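Local coordinates for designed protein 5L6HC3_1 (Synthetic construct, PDB 5IZS) that assembles with two further copies of itself into a designed homotrimeric helical bundle, from work on oligomer specificity set by modular hydrogen-bond networks, at residues L22-R27 with K60-E65; S40-E45 with R49-K54; I15-K20 with R71-E76. One frame throughout, in Å; residues are numbered along the deposited sequence.

Overall arrangement
All three contacts lie on one antiparallel helical hairpin: interactions 1 and 3 pair helix 6-41 with helix 45-82, and interaction 2 sits at the turn between them. The two segments of interaction 2 are only four residues apart in sequence; interaction 1 comes next, closing a longer excursion of the chain, and interaction 3 the longest, so that each encloses the one before. Interaction 1 lies close to the centre of the chain, about 22 Å from interaction 2 and about 13 Å from interaction 3, centre to centre; interactions 2 and 3 fall on opposite sides of the chain's centre, about 35 Å apart. The hairpin is thus fixed at its turn, middle and open half, and all three contacts touch neighbouring subunits.

Interaction 1 of 3, residues L22-R27 with K60-E65; sequences LEAVAR and KRIVEE
Ile62 and Arg27 carry this contact in the middle of an antiparallel helical hairpin, where the axes of segments 22-27 and 60-65 approach to 9.8 Å at 175° between their directions. Ile62 is the buried partner, its branched side chain directed at the other helix and spread over two neighbours. Its CG1, beside the backbone N (chi1 -78°), lies under one face of the Arg27 guanidinium, offset toward the rim, with CG1 of Ile62 3.5 Å from CZ of Arg27. The other branch, CG2, is anti to that N and meets CB of Ala24 at 3.9 Å; alanine suits this place because its small side chain lets the helices come close, with CA of Ala24 6.2 Å from CA of Ile62. Ile62 also touches Leu28 and Leu31 of helix 6-41, while Val25 and Val63 face the other subunits. With only an alanine at Ile62, the guanidinium face is likely to lose its hydrocarbon support, and a gap to open beside Ala24. Arginine fits the margin of this core because its flat head can lie on an aliphatic group while its edge still serves a charge. The chain of Arg27 bends at chi3, bringing NH1 round to Glu65, whose own chain is extended beyond CG. Carboxylate and guanidinium planes are only 18° apart. The resulting salt bridge includes a hydrogen bond from NH1 of Arg27 to the syn side of OE1 of Glu65, 3.0 Å long, with the oxygen almost exactly in the guanidinium plane.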
# COMPACT_ATOMS: atom_id res chain seq x y z
N LEU C 22 -1.15 -2.20 5.75
CA LEU C 22 -1.58 -3.30 4.89
C LEU C 22 -3.10 -3.36 4.85
O LEU C 22 -3.70 -3.60 3.81
CB LEU C 22 -1.00 -4.63 5.38
CG LEU C 22 -1.33 -5.84 4.49
CD1 LEU C 22 -0.72 -5.67 3.11
CD2 LEU C 22 -0.86 -7.13 5.14
N GLU C 23 -3.71 -3.14 6.01
CA GLU C 23 -5.16 -3.10 6.13
C GLU C 23 -5.72 -1.97 5.27
O GLU C 23 -6.78 -2.12 4.66
CB GLU C 23 -5.57 -2.92 7.59
CG GLU C 23 -7.07 -2.83 7.81
CD GLU C 23 -7.42 -2.74 9.28
OE1 GLU C 23 -6.94 -3.57 10.07
OE2 GLU C 23 -8.19 -1.82 9.65
N ALA C 24 -5.00 -0.86 5.22
CA ALA C 24 -5.38 0.27 4.38
C ALA C 24 -5.29 -0.10 2.90
O ALA C 24 -6.20 0.18 2.12
CB ALA C 24 -4.51 1.48 4.68
N VAL C 25 -4.19 -0.74 2.53
CA VAL C 25 -3.97 -1.18 1.16
C VAL C 25 -5.02 -2.20 0.72
O VAL C 25 -5.52 -2.15 -0.41
CB VAL C 25 -2.56 -1.78 0.99
CG1 VAL C 25 -2.50 -2.74 -0.18
CG2 VAL C 25 -1.53 -0.66 0.84
N ALA C 26 -5.36 -3.11 1.62
CA ALA C 26 -6.38 -4.12 1.35
C ALA C 26 -7.75 -3.50 1.10
O ALA C 26 -8.46 -3.90 0.17
CB ALA C 26 -6.46 -5.11 2.50
N ARG C 27 -8.10 -2.51 1.92
CA ARG C 27 -9.39 -1.82 1.78
C ARG C 27 -9.46 -1.03 0.48
O ARG C 27 -10.49 -1.04 -0.20
CB ARG C 27 -9.62 -0.88 2.97
CG ARG C 27 -10.31 -1.53 4.16
CD ARG C 27 -10.34 -0.58 5.36
NE ARG C 27 -11.55 0.25 5.40
CZ ARG C 27 -11.63 1.41 6.05
NH1 ARG C 27 -10.57 1.89 6.69
NH2 ARG C 27 -12.77 2.09 6.04
N LYS C 60 -9.79 8.68 0.40
CA LYS C 60 -9.13 9.76 1.14
C LYS C 60 -9.21 9.54 2.64
O LYS C 60 -8.24 9.76 3.36
CB LYS C 60 -9.74 11.12 0.78
CG LYS C 60 -9.03 12.31 1.43
CD LYS C 60 -9.65 13.64 1.01
CE LYS C 60 -11.00 13.87 1.68
NZ LYS C 60 -11.90 14.68 0.82
N ARG C 61 -10.37 9.10 3.12
CA ARG C 61 -10.57 8.84 4.54
C ARG C 61 -9.64 7.73 5.04
O ARG C 61 -9.05 7.85 6.10
CB ARG C 61 -12.03 8.47 4.84
CG ARG C 61 -12.79 9.55 5.58
CD ARG C 61 -14.12 9.02 6.09
NE ARG C 61 -14.92 8.44 5.02
CZ ARG C 61 -15.46 9.14 4.03
NH1 ARG C 61 -15.28 10.45 3.98
NH2 ARG C 61 -16.18 8.52 3.10
N ILE C 62 -9.52 6.67 4.25
CA ILE C 62 -8.66 5.55 4.58
C ILE C 62 -7.19 5.97 4.69
O ILE C 62 -6.50 5.59 5.63
CB ILE C 62 -8.81 4.42 3.54
CG1 ILE C 62 -10.10 3.65 3.81
CG2 ILE C 62 -7.62 3.48 3.59
CD1 ILE C 62 -10.72 3.06 2.57
N VAL C 63 -6.74 6.77 3.73
CA VAL C 63 -5.39 7.31 3.76
C VAL C 63 -5.17 8.19 4.99
O VAL C 63 -4.16 8.06 5.68
CB VAL C 63 -5.07 8.11 2.48
CG1 VAL C 63 -3.93 9.09 2.71
CG2 VAL C 63 -4.75 7.16 1.33
N GLU C 64 -6.13 9.06 5.27
CA GLU C 64 -6.04 9.95 6.43
C GLU C 64 -6.09 9.17 7.74
O GLU C 64 -5.41 9.53 8.71
CB GLU C 64 -7.15 10.99 6.38
CG GLU C 64 -6.80 12.20 5.53
CD GLU C 64 -8.02 13.01 5.13
OE1 GLU C 64 -9.14 12.62 5.51
OE2 GLU C 64 -7.85 14.02 4.42
N GLU C 65 -6.88 8.10 7.77
CA GLU C 65 -6.92 7.21 8.93
C GLU C 65 -5.54 6.60 9.18
O GLU C 65 -5.12 6.45 10.32
CB GLU C 65 -7.96 6.10 8.74
CG GLU C 65 -9.39 6.55 8.94
CD GLU C 65 -10.40 5.50 8.50
OE1 GLU C 65 -10.02 4.32 8.34
OE2 GLU C 65 -11.58 5.86 8.31

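Interaction 2 of 3, residues S40-E45 with R49-K54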
# COMPACT_ATOMS: atom_id res chain seq x y z
N SER C 40 -18.34 -1.28 -15.33
CA SER C 40 -18.71 -2.15 -16.44
C SER C 40 -20.23 -2.35 -16.48
O SER C 40 -20.80 -2.59 -17.54
CB SER C 40 -18.01 -3.50 -16.32
OG SER C 40 -18.49 -4.23 -15.21
N GLU C 41 -20.86 -2.25 -15.31
CA GLU C 41 -22.29 -2.51 -15.17
C GLU C 41 -23.16 -1.33 -15.60
O GLU C 41 -24.28 -1.51 -16.07
CB GLU C 41 -22.62 -2.88 -13.72
CG GLU C 41 -22.07 -4.23 -13.25
CD GLU C 41 -22.12 -4.39 -11.74
OE1 GLU C 41 -22.25 -3.36 -11.04
OE2 GLU C 41 -22.04 -5.53 -11.25
N LEU C 42 -22.64 -0.12 -15.45
CA LEU C 42 -23.42 1.10 -15.68
C LEU C 42 -23.08 1.77 -17.01
O LEU C 42 -21.95 1.70 -17.48
CB LEU C 42 -23.20 2.08 -14.53
CG LEU C 42 -23.42 1.53 -13.12
CD1 LEU C 42 -22.70 2.37 -12.08
CD2 LEU C 42 -24.91 1.44 -12.81
N THR C 43 -24.07 2.44 -17.59
CA THR C 43 -23.87 3.22 -18.81
C THR C 43 -24.20 4.70 -18.61
O THR C 43 -23.74 5.55 -19.38
CB THR C 43 -24.72 2.67 -19.98
OG1 THR C 43 -26.05 2.41 -19.52
CG2 THR C 43 -24.11 1.38 -20.52
N ASP C 44 -24.99 5.01 -17.59
CA ASP C 44 -25.27 6.41 -17.26
C ASP C 44 -24.03 7.04 -16.63
O ASP C 44 -23.60 6.64 -15.55
CB ASP C 44 -26.46 6.53 -16.31
CG ASP C 44 -26.97 7.96 -16.17
OD1 ASP C 44 -26.17 8.91 -16.34
OD2 ASP C 44 -28.17 8.14 -15.87
N GLU C 45 -23.48 8.03 -17.32
CA GLU C 45 -22.24 8.67 -16.90
C GLU C 45 -22.38 9.42 -15.57
O GLU C 45 -21.45 9.45 -14.77
CB GLU C 45 -21.75 9.63 -17.99
CG GLU C 45 -20.34 10.13 -17.78
CD GLU C 45 -19.30 9.03 -17.87
OE1 GLU C 45 -19.53 8.06 -18.63
OE2 GLU C 45 -18.26 9.12 -17.19
N ARG C 49 -19.97 8.74 -12.56
CA ARG C 49 -19.19 9.82 -11.95
C ARG C 49 -19.45 9.93 -10.44
O ARG C 49 -18.56 10.30 -9.68
CB ARG C 49 -19.50 11.16 -12.63
CG ARG C 49 -18.97 11.27 -14.06
CD ARG C 49 -19.03 12.71 -14.55
NE ARG C 49 -20.39 13.25 -14.49
CZ ARG C 49 -21.23 13.28 -15.52
NH1 ARG C 49 -20.86 12.80 -16.69
NH2 ARG C 49 -22.45 13.80 -15.37
N GLU C 50 -20.67 9.59 -10.02
CA GLU C 50 -21.02 9.58 -8.61
C GLU C 50 -20.32 8.44 -7.88
O GLU C 50 -19.85 8.61 -6.75
CB GLU C 50 -22.53 9.47 -8.43
CG GLU C 50 -22.97 8.93 -7.07
CD GLU C 50 -22.60 9.83 -5.91
OE1 GLU C 50 -22.60 11.07 -6.09
OE2 GLU C 50 -22.30 9.31 -4.81
N GLU C 51 -20.26 7.28 -8.52
CA GLU C 51 -19.54 6.14 -7.96
C GLU C 51 -18.06 6.47 -7.81
O GLU C 51 -17.40 6.04 -6.86
CB GLU C 51 -19.72 4.90 -8.84
CG GLU C 51 -21.17 4.46 -9.02
CD GLU C 51 -21.80 3.93 -7.74
OE1 GLU C 51 -21.06 3.66 -6.77
OE2 GLU C 51 -23.04 3.78 -7.70
N ILE C 52 -17.54 7.24 -8.76
CA ILE C 52 -16.15 7.69 -8.74
C ILE C 52 -15.90 8.65 -7.58
O ILE C 52 -14.92 8.51 -6.85
CB ILE C 52 -15.77 8.35 -10.07
CG1 ILE C 52 -15.67 7.30 -11.18
CG2 ILE C 52 -14.45 9.10 -9.94
CD1 ILE C 52 -15.62 7.88 -12.57
N ARG C 53 -16.80 9.62 -7.42
CA ARG C 53 -16.70 10.57 -6.32
C ARG C 53 -16.78 9.86 -4.96
O ARG C 53 -16.10 10.25 -4.01
CB ARG C 53 -17.80 11.63 -6.43
CG ARG C 53 -17.81 12.64 -5.29
CD ARG C 53 -18.92 13.65 -5.46
NE ARG C 53 -19.45 14.08 -4.17
CZ ARG C 53 -20.42 14.98 -4.02
NH1 ARG C 53 -20.96 15.55 -5.08
NH2 ARG C 53 -20.84 15.30 -2.80
N LYS C 54 -17.60 8.82 -4.88
CA LYS C 54 -17.78 8.08 -3.63
C LYS C 54 -16.51 7.32 -3.24
O LYS C 54 -16.07 7.39 -2.09
CB LYS C 54 -18.96 7.12 -3.74
CG LYS C 54 -19.38 6.46 -2.43
CD LYS C 54 -20.54 5.50 -2.64
CE LYS C 54 -20.16 4.34 -3.54
NZ LYS C 54 -21.33 3.84 -4.32
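Glu45 and Arg49 meet one helical turn apart, at the start of helix 45-82, just after the loop that reverses the chain. The first turn is closed by a bond from N of Arg49 to O of Glu45, 2.8 Å. The arginine CG stands beside its backbone N (chi1 -70°), and a bend at chi3 (-57°) folds the guanidinium back, so that one face lies near O of Glu45, offset toward the rim. The Glu45 chain has CG anti to the backbone N and turns at chi2 (65°), which carries the carboxylate away from the arginine head: OE2 of Glu45 stays 4.5 Å from NH1 of Arg49, too far for a salt bridge, although opposite charges this close probably still attract. Across the turn, Leu42 sends CD1 to the methylene CG of Glu51, 4.0 Å away, the two side chains crossing at about a right angle. Glutamate serves here because its aliphatic stem can pack on leucine while its chain bends at chi2. Asp44 holds the N-cap position, its OD1 taking a weak hydrogen bond from N of Lys46. Leu42 also rests on Thr47 and Ile48, and Glu51 on Leu35, which ties the turn to both helices of the hairpin.

Interaction 3 of 3, residues I15-K20 with R71-E76; sequences IELARK and RRAKEE
In the apolar seam of the helical hairpin Leu17 meets Ala73, and at its charged margin Glu16 faces Arg72. Leu17 holds CG anti to its backbone N (chi1 -162°), and this carries both methyls to Ala73: CD2 of Leu17 is 3.7 Å from CB of Ala73, and CD1 4.1 Å from the same carbon. A large residue thus meets a small one, the forked leucine packing with both methyls against the alanine. Ile15 of the third subunit packs on both, so the seam is also part of the trimer interface. At the margin, Glu16 reaches out with its chain extended beyond CG, crossing Arg72 at about a right angle. OE2 of Glu16 lies near the plane of the guanidinium, at its edge, but at 3.8 Å from NH2 of Arg72 the salt bridge is long. Arg72 bends at chi3 (68°) and also pairs with Glu76 one turn on, its NE 3.2 Å from OE2 of Glu76; that oxygen sits well out of the guanidinium plane, so the link is one of charge alone. The long chains of Glu16 and Arg72 let their charges meet from the exposed rims of the two helices. Buried aliphatic residues flanked by a salt-bridge network are typical of helical bundles and coiled coils.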
# COMPACT_ATOMS: atom_id res chain seq x y z
N ILE C 15 5.25 -3.22 14.12
CA ILE C 15 4.50 -4.38 13.64
C ILE C 15 3.02 -4.03 13.53
O ILE C 15 2.37 -4.34 12.53
CB ILE C 15 4.68 -5.59 14.57
CG1 ILE C 15 5.99 -6.30 14.24
CG2 ILE C 15 3.52 -6.57 14.42
CD1 ILE C 15 6.06 -6.82 12.82
N GLU C 16 2.51 -3.36 14.56
CA GLU C 16 1.14 -2.88 14.56
C GLU C 16 0.96 -1.87 13.42
O GLU C 16 -0.10 -1.79 12.80
CB GLU C 16 0.79 -2.25 15.91
CG GLU C 16 -0.70 -2.18 16.19
CD GLU C 16 -1.00 -1.43 17.47
OE1 GLU C 16 -0.04 -0.98 18.13
OE2 GLU C 16 -2.19 -1.29 17.82
N LEU C 17 2.03 -1.13 13.13
CA LEU C 17 2.00 -0.08 12.12
C LEU C 17 1.95 -0.66 10.71
O LEU C 17 1.20 -0.17 9.86
CB LEU C 17 3.22 0.83 12.27
CG LEU C 17 3.17 2.21 11.60
CD1 LEU C 17 1.87 2.90 11.94
CD2 LEU C 17 4.36 3.06 12.05
N ALA C 18 2.73 -1.70 10.46
CA ALA C 18 2.74 -2.36 9.15
C ALA C 18 1.38 -2.99 8.85
O ALA C 18 0.91 -2.96 7.72
CB ALA C 18 3.84 -3.42 9.10
N ARG C 19 0.75 -3.54 9.89
CA ARG C 19 -0.56 -4.16 9.77
C ARG C 19 -1.63 -3.17 9.33
O ARG C 19 -2.42 -3.45 8.42
CB ARG C 19 -0.98 -4.81 11.09
CG ARG C 19 -0.24 -6.08 11.45
CD ARG C 19 -1.16 -7.07 12.16
NE ARG C 19 -0.43 -8.06 12.95
CZ ARG C 19 0.08 -9.18 12.45
NH1 ARG C 19 -0.05 -9.46 11.16
NH2 ARG C 19 0.73 -10.02 13.25
N LYS C 20 -1.66 -2.01 9.98
CA LYS C 20 -2.66 -0.99 9.69
C LYS C 20 -2.52 -0.49 8.25
O LYS C 20 -3.52 -0.28 7.57
CB LYS C 20 -2.54 0.19 10.67
CG LYS C 20 -3.55 1.30 10.43
CD LYS C 20 -4.97 0.75 10.36
CE LYS C 20 -5.98 1.85 10.10
NZ LYS C 20 -7.37 1.32 9.97
N ARG C 71 1.03 9.12 13.01
CA ARG C 71 1.27 10.19 13.98
C ARG C 71 1.19 9.64 15.40
O ARG C 71 1.87 10.14 16.30
CB ARG C 71 0.26 11.34 13.80
CG ARG C 71 0.61 12.32 12.69
CD ARG C 71 -0.41 13.46 12.62
NE ARG C 71 -0.30 14.22 11.38
CZ ARG C 71 -1.19 15.11 10.95
NH1 ARG C 71 -2.28 15.35 11.67
NH2 ARG C 71 -1.00 15.75 9.81
N ARG C 72 0.37 8.61 15.60
CA ARG C 72 0.27 8.00 16.92
C ARG C 72 1.54 7.22 17.23
O ARG C 72 2.10 7.35 18.31
CB ARG C 72 -0.93 7.07 17.03
CG ARG C 72 -1.42 6.90 18.46
CD ARG C 72 -2.66 6.02 18.50
NE ARG C 72 -2.37 4.63 18.15
CZ ARG C 72 -3.28 3.67 18.16
NH1 ARG C 72 -4.53 3.94 18.51
NH2 ARG C 72 -2.94 2.43 17.83
N ALA C 73 1.97 6.40 16.27
CA ALA C 73 3.20 5.63 16.41
C ALA C 73 4.40 6.53 16.69
O ALA C 73 5.22 6.23 17.56
CB ALA C 73 3.44 4.79 15.17
N LYS C 74 4.50 7.64 15.95
CA LYS C 74 5.55 8.63 16.16
C LYS C 74 5.52 9.22 17.57
O LYS C 74 6.55 9.32 18.23
CB LYS C 74 5.45 9.75 15.13
CG LYS C 74 6.29 10.98 15.46
CD LYS C 74 6.28 11.99 14.33
CE LYS C 74 7.41 11.73 13.34
NZ LYS C 74 7.20 12.44 12.05
N GLU C 75 4.33 9.60 18.04
CA GLU C 75 4.20 10.20 19.36
C GLU C 75 4.42 9.16 20.46
O GLU C 75 5.06 9.45 21.47
CB GLU C 75 2.83 10.86 19.53
CG GLU C 75 2.67 11.65 20.82
CD GLU C 75 2.20 10.79 21.98
OE1 GLU C 75 1.88 9.60 21.77
OE2 GLU C 75 2.16 11.30 23.12
N GLU C 76 3.86 7.97 20.28
CA GLU C 76 4.02 6.89 21.25
C GLU C 76 5.49 6.50 21.35
O GLU C 76 5.98 6.15 22.42
CB GLU C 76 3.17 5.68 20.87
CG GLU C 76 1.69 5.83 21.17
CD GLU C 76 0.95 4.50 21.09
OE1 GLU C 76 1.31 3.57 21.84
OE2 GLU C 76 0.01 4.39 20.28